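Local coordinates for listeria nuclear targeted protein A (Listeria monocytogenes serovar 1/2a, PDB 2XL4), which relieves repression of host interferon-stimulated genes by binding the chromatin factor BAHD1 and blocking its recruitment to these genes, at residues Thr80-Gln85 against Phe117-Ile122. The protein carries 1 engineered substitution. Residues are numbered along the deposited sequence; the frame is centred on the assembly and turned at random.
Sequences TMKRYQ and FKIERI
Met81, present as selenomethionine, and Ile119 run alongside one another, each pointing at the opposite helix, and carry most of the apolar contact. Their CA atoms, 7.1 Å apart, set the register between the segments. The bend at the last torsion of Met81 (chi3 69°) swings the terminal methyl onward to the facing helix, and Met81 CE lies 3.7 Å from CG1 of Ile119. Met81 CB approaches the same Ile119 CG1 at 3.9 Å. One turn further along, Ile122 meets the selenium end from another side: its CD1 sits 3.6 Å from Met81 SE and nearly as close to CE, so the bent end of Met81 touches both isoleucines.

With chi1 at -75° and chi2 extended (152°), the Ile119 side chain carries its CD1 forward to the facing side of 80-85, 4.0 Å from Met81 O. Ile119 CD1 also touches the aliphatic CG of Lys82 and lies 4.0 Å from OE1 of Gln85. These are van der Waals contacts; no hydrogen bond links the segments. The amide NE2 of Gln85 is instead bonded to Ser115 and Glu116, one turn or less before 117-122, which ties the two helices together beside the apolar patch.

Phe44 and Arg47 of helix 31-59 also touch Met81. With segment axes 10.6 Å apart at 167°, helices 67-89 and 102-129 pack antiparallel, the core arrangement of an up-and-down helical bundle.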
ATOM      1  N   THR A  80     -10.809  -0.760   0.813  1.00 30.78           N
ATOM      2  CA  THR A  80     -10.327  -0.209   2.064  1.00 30.64           C
ATOM      3  C   THR A  80      -8.866   0.305   1.907  1.00 30.31           C
ATOM      4  O   THR A  80      -8.577   1.473   2.213  1.00 29.78           O
ATOM      5  CB  THR A  80     -10.496  -1.221   3.190  1.00 30.74           C
ATOM      6  OG1 THR A  80     -11.856  -1.681   3.161  1.00 30.51           O
ATOM      7  CG2 THR A  80     -10.198  -0.581   4.563  1.00 31.56           C
HETATM    8  N   MSE A  81      -7.968  -0.534   1.383  1.00 29.64           N
HETATM    9  CA  MSE A  81      -6.593  -0.104   1.165  1.00 29.83           C
HETATM   10  C   MSE A  81      -6.474   1.119   0.292  1.00 30.45           C
HETATM   11  O   MSE A  81      -5.705   2.003   0.614  1.00 31.12           O
HETATM   12  CB  MSE A  81      -5.735  -1.211   0.614  1.00 29.56           C
HETATM   13  CG  MSE A  81      -5.438  -2.281   1.669  1.00 33.93           C
HETATM   14 SE   MSE A  81      -4.506  -3.884   0.958  1.00 34.51          SE
HETATM   15  CE  MSE A  81      -2.838  -3.005   0.591  1.00 33.82           C
ATOM     16  N   LYS A  82      -7.246   1.179  -0.787  1.00 30.89           N
ATOM     17  CA  LYS A  82      -7.289   2.356  -1.648  1.00 31.73           C
ATOM     18  C   LYS A  82      -7.801   3.640  -0.971  1.00 31.49           C
ATOM     19  O   LYS A  82      -7.297   4.713  -1.278  1.00 31.51           O
ATOM     20  CB  LYS A  82      -8.155   2.070  -2.869  1.00 31.73           C
ATOM     21  CG  LYS A  82      -7.387   1.435  -4.058  1.00 34.34           C
ATOM     22  CD  LYS A  82      -8.376   0.735  -5.010  1.00 37.61           C
ATOM     23  CE  LYS A  82      -7.683   0.123  -6.255  1.00 40.88           C
ATOM     24  NZ  LYS A  82      -8.744  -0.195  -7.273  1.00 41.63           N
ATOM     25  N   ARG A  83      -8.798   3.520  -0.105  1.00 30.81           N
ATOM     26  CA  ARG A  83      -9.304   4.654   0.698  1.00 32.68           C
ATOM     27  C   ARG A  83      -8.175   5.217   1.556  1.00 32.60           C
ATOM     28  O   ARG A  83      -7.909   6.415   1.516  1.00 32.58           O
ATOM     29  CB  ARG A  83     -10.366   4.175   1.682  1.00 34.14           C
ATOM     30  CG  ARG A  83     -11.828   4.297   1.308  1.00 36.90           C
ATOM     31  CD  ARG A  83     -12.645   3.978   2.579  1.00 45.40           C
ATOM     32  NE  ARG A  83     -12.220   4.806   3.742  1.00 49.44           N
ATOM     33  CZ  ARG A  83     -12.274   4.440   5.036  1.00 51.87           C
ATOM     34  NH1 ARG A  83     -12.688   3.217   5.388  1.00 51.06           N
ATOM     35  NH2 ARG A  83     -11.884   5.305   5.993  1.00 53.36           N
ATOM     36  N   TYR A  84      -7.496   4.353   2.324  1.00 32.24           N
ATOM     37  CA  TYR A  84      -6.388   4.850   3.157  1.00 32.37           C
ATOM     38  C   TYR A  84      -5.389   5.521   2.328  1.00 32.28           C
ATOM     39  O   TYR A  84      -4.923   6.605   2.700  1.00 32.77           O
ATOM     40  CB  TYR A  84      -5.694   3.775   3.982  1.00 32.31           C
ATOM     41  CG  TYR A  84      -6.619   3.031   4.904  1.00 35.18           C
ATOM     42  CD1 TYR A  84      -7.672   3.678   5.566  1.00 35.67           C
ATOM     43  CD2 TYR A  84      -6.429   1.673   5.126  1.00 37.74           C
ATOM     44  CE1 TYR A  84      -8.532   2.966   6.428  1.00 39.08           C
ATOM     45  CE2 TYR A  84      -7.270   0.954   5.983  1.00 41.85           C
ATOM     46  CZ  TYR A  84      -8.322   1.596   6.623  1.00 41.70           C
ATOM     47  OH  TYR A  84      -9.110   0.822   7.463  1.00 44.18           O
ATOM     48  N   GLN A  85      -5.071   4.918   1.179  1.00 31.68           N
ATOM     49  CA  GLN A  85      -4.087   5.525   0.285  1.00 31.62           C
ATOM     50  C   GLN A  85      -4.531   6.928  -0.168  1.00 32.03           C
ATOM     51  O   GLN A  85      -3.721   7.862  -0.165  1.00 31.10           O
ATOM     52  CB  GLN A  85      -3.810   4.633  -0.919  1.00 30.31           C
ATOM     53  CG  GLN A  85      -2.742   5.195  -1.859  1.00 30.43           C
ATOM     54  CD  GLN A  85      -2.801   4.549  -3.262  1.00 32.27           C
ATOM     55  OE1 GLN A  85      -3.877   4.368  -3.828  1.00 27.65           O
ATOM     56  NE2 GLN A  85      -1.646   4.206  -3.802  1.00 30.58           N
ATOM     57  N   PHE A 117       2.202  -0.390  -5.341  1.00 29.01           N
ATOM     58  CA  PHE A 117       2.758  -1.708  -5.548  1.00 29.99           C
ATOM     59  C   PHE A 117       2.137  -2.756  -4.644  1.00 30.48           C
ATOM     60  O   PHE A 117       1.713  -3.841  -5.081  1.00 31.47           O
ATOM     61  CB  PHE A 117       4.222  -1.618  -5.265  1.00 29.39           C
ATOM     62  CG  PHE A 117       4.913  -2.945  -5.161  1.00 30.93           C
ATOM     63  CD1 PHE A 117       4.879  -3.681  -3.959  1.00 31.92           C
ATOM     64  CD2 PHE A 117       5.684  -3.423  -6.239  1.00 28.90           C
ATOM     65  CE1 PHE A 117       5.577  -4.917  -3.848  1.00 33.43           C
ATOM     66  CE2 PHE A 117       6.425  -4.605  -6.138  1.00 31.11           C
ATOM     67  CZ  PHE A 117       6.345  -5.399  -4.955  1.00 31.66           C
ATOM     68  N   LYS A 118       2.046  -2.408  -3.378  1.00 30.34           N
ATOM     69  CA  LYS A 118       1.359  -3.254  -2.432  1.00 29.53           C
ATOM     70  C   LYS A 118      -0.052  -3.523  -2.754  1.00 28.62           C
ATOM     71  O   LYS A 118      -0.484  -4.658  -2.632  1.00 30.42           O
ATOM     72  CB  LYS A 118       1.570  -2.761  -1.002  1.00 29.65           C
ATOM     73  CG  LYS A 118       2.888  -3.322  -0.608  1.00 31.53           C
ATOM     74  CD  LYS A 118       3.105  -3.345   0.875  1.00 37.44           C
ATOM     75  CE  LYS A 118       4.418  -4.018   1.178  1.00 32.38           C
ATOM     76  NZ  LYS A 118       4.264  -4.364   2.608  1.00 33.77           N
ATOM     77  N   ILE A 119      -0.789  -2.538  -3.218  1.00 28.52           N
ATOM     78  CA  ILE A 119      -2.154  -2.836  -3.623  1.00 28.35           C
ATOM     79  C   ILE A 119      -2.236  -3.685  -4.934  1.00 28.58           C
ATOM     80  O   ILE A 119      -3.027  -4.620  -5.035  1.00 28.33           O
ATOM     81  CB  ILE A 119      -2.980  -1.545  -3.816  1.00 27.95           C
ATOM     82  CG1 ILE A 119      -3.364  -0.936  -2.472  1.00 29.96           C
ATOM     83  CG2 ILE A 119      -4.284  -1.830  -4.591  1.00 26.41           C
ATOM     84  CD1 ILE A 119      -3.558   0.638  -2.533  1.00 27.89           C
ATOM     85  N   GLU A 120      -1.452  -3.315  -5.948  1.00 29.63           N
ATOM     86  CA  GLU A 120      -1.548  -3.931  -7.262  1.00 31.30           C
ATOM     87  C   GLU A 120      -1.148  -5.398  -7.148  1.00 31.18           C
ATOM     88  O   GLU A 120      -1.741  -6.246  -7.798  1.00 33.03           O
ATOM     89  CB  GLU A 120      -0.686  -3.192  -8.281  1.00 31.38           C
ATOM     90  CG  GLU A 120      -0.787  -3.779  -9.738  1.00 36.71           C
ATOM     91  CD  GLU A 120      -2.183  -3.689 -10.377  1.00 39.40           C
ATOM     92  OE1 GLU A 120      -2.898  -2.725 -10.076  1.00 42.76           O
ATOM     93  OE2 GLU A 120      -2.562  -4.569 -11.192  1.00 41.22           O
ATOM     94  N   ARG A 121      -0.233  -5.678  -6.231  1.00 31.33           N
ATOM     95  CA  ARG A 121       0.296  -6.995  -5.977  1.00 32.00           C
ATOM     96  C   ARG A 121      -0.765  -7.919  -5.415  1.00 31.21           C
ATOM     97  O   ARG A 121      -0.819  -9.122  -5.790  1.00 30.34           O
ATOM     98  CB  ARG A 121       1.518  -6.927  -5.032  1.00 33.22           C
ATOM     99  CG  ARG A 121       1.957  -8.283  -4.584  1.00 34.85           C
ATOM    100  CD  ARG A 121       3.385  -8.254  -4.074  1.00 39.96           C
ATOM    101  NE  ARG A 121       3.358  -7.780  -2.724  1.00 43.03           N
ATOM    102  CZ  ARG A 121       4.355  -7.886  -1.854  1.00 44.47           C
ATOM    103  NH1 ARG A 121       5.505  -8.489  -2.194  1.00 41.58           N
ATOM    104  NH2 ARG A 121       4.187  -7.380  -0.627  1.00 39.72           N
ATOM    105  N   ILE A 122      -1.634  -7.367  -4.566  1.00 29.03           N
ATOM    106  CA  ILE A 122      -2.781  -8.152  -4.110  1.00 27.55           C
ATOM    107  C   ILE A 122      -3.783  -8.370  -5.260  1.00 27.76           C
ATOM    108  O   ILE A 122      -4.344  -9.432  -5.373  1.00 27.57           O
ATOM    109  CB  ILE A 122      -3.479  -7.530  -2.887  1.00 26.78           C
ATOM    110  CG1 ILE A 122      -2.582  -7.690  -1.641  1.00 25.85           C
ATOM    111  CG2 ILE A 122      -4.821  -8.201  -2.610  1.00 21.16           C
ATOM    112  CD1 ILE A 122      -2.606  -6.480  -0.736  1.00 21.98           C
TER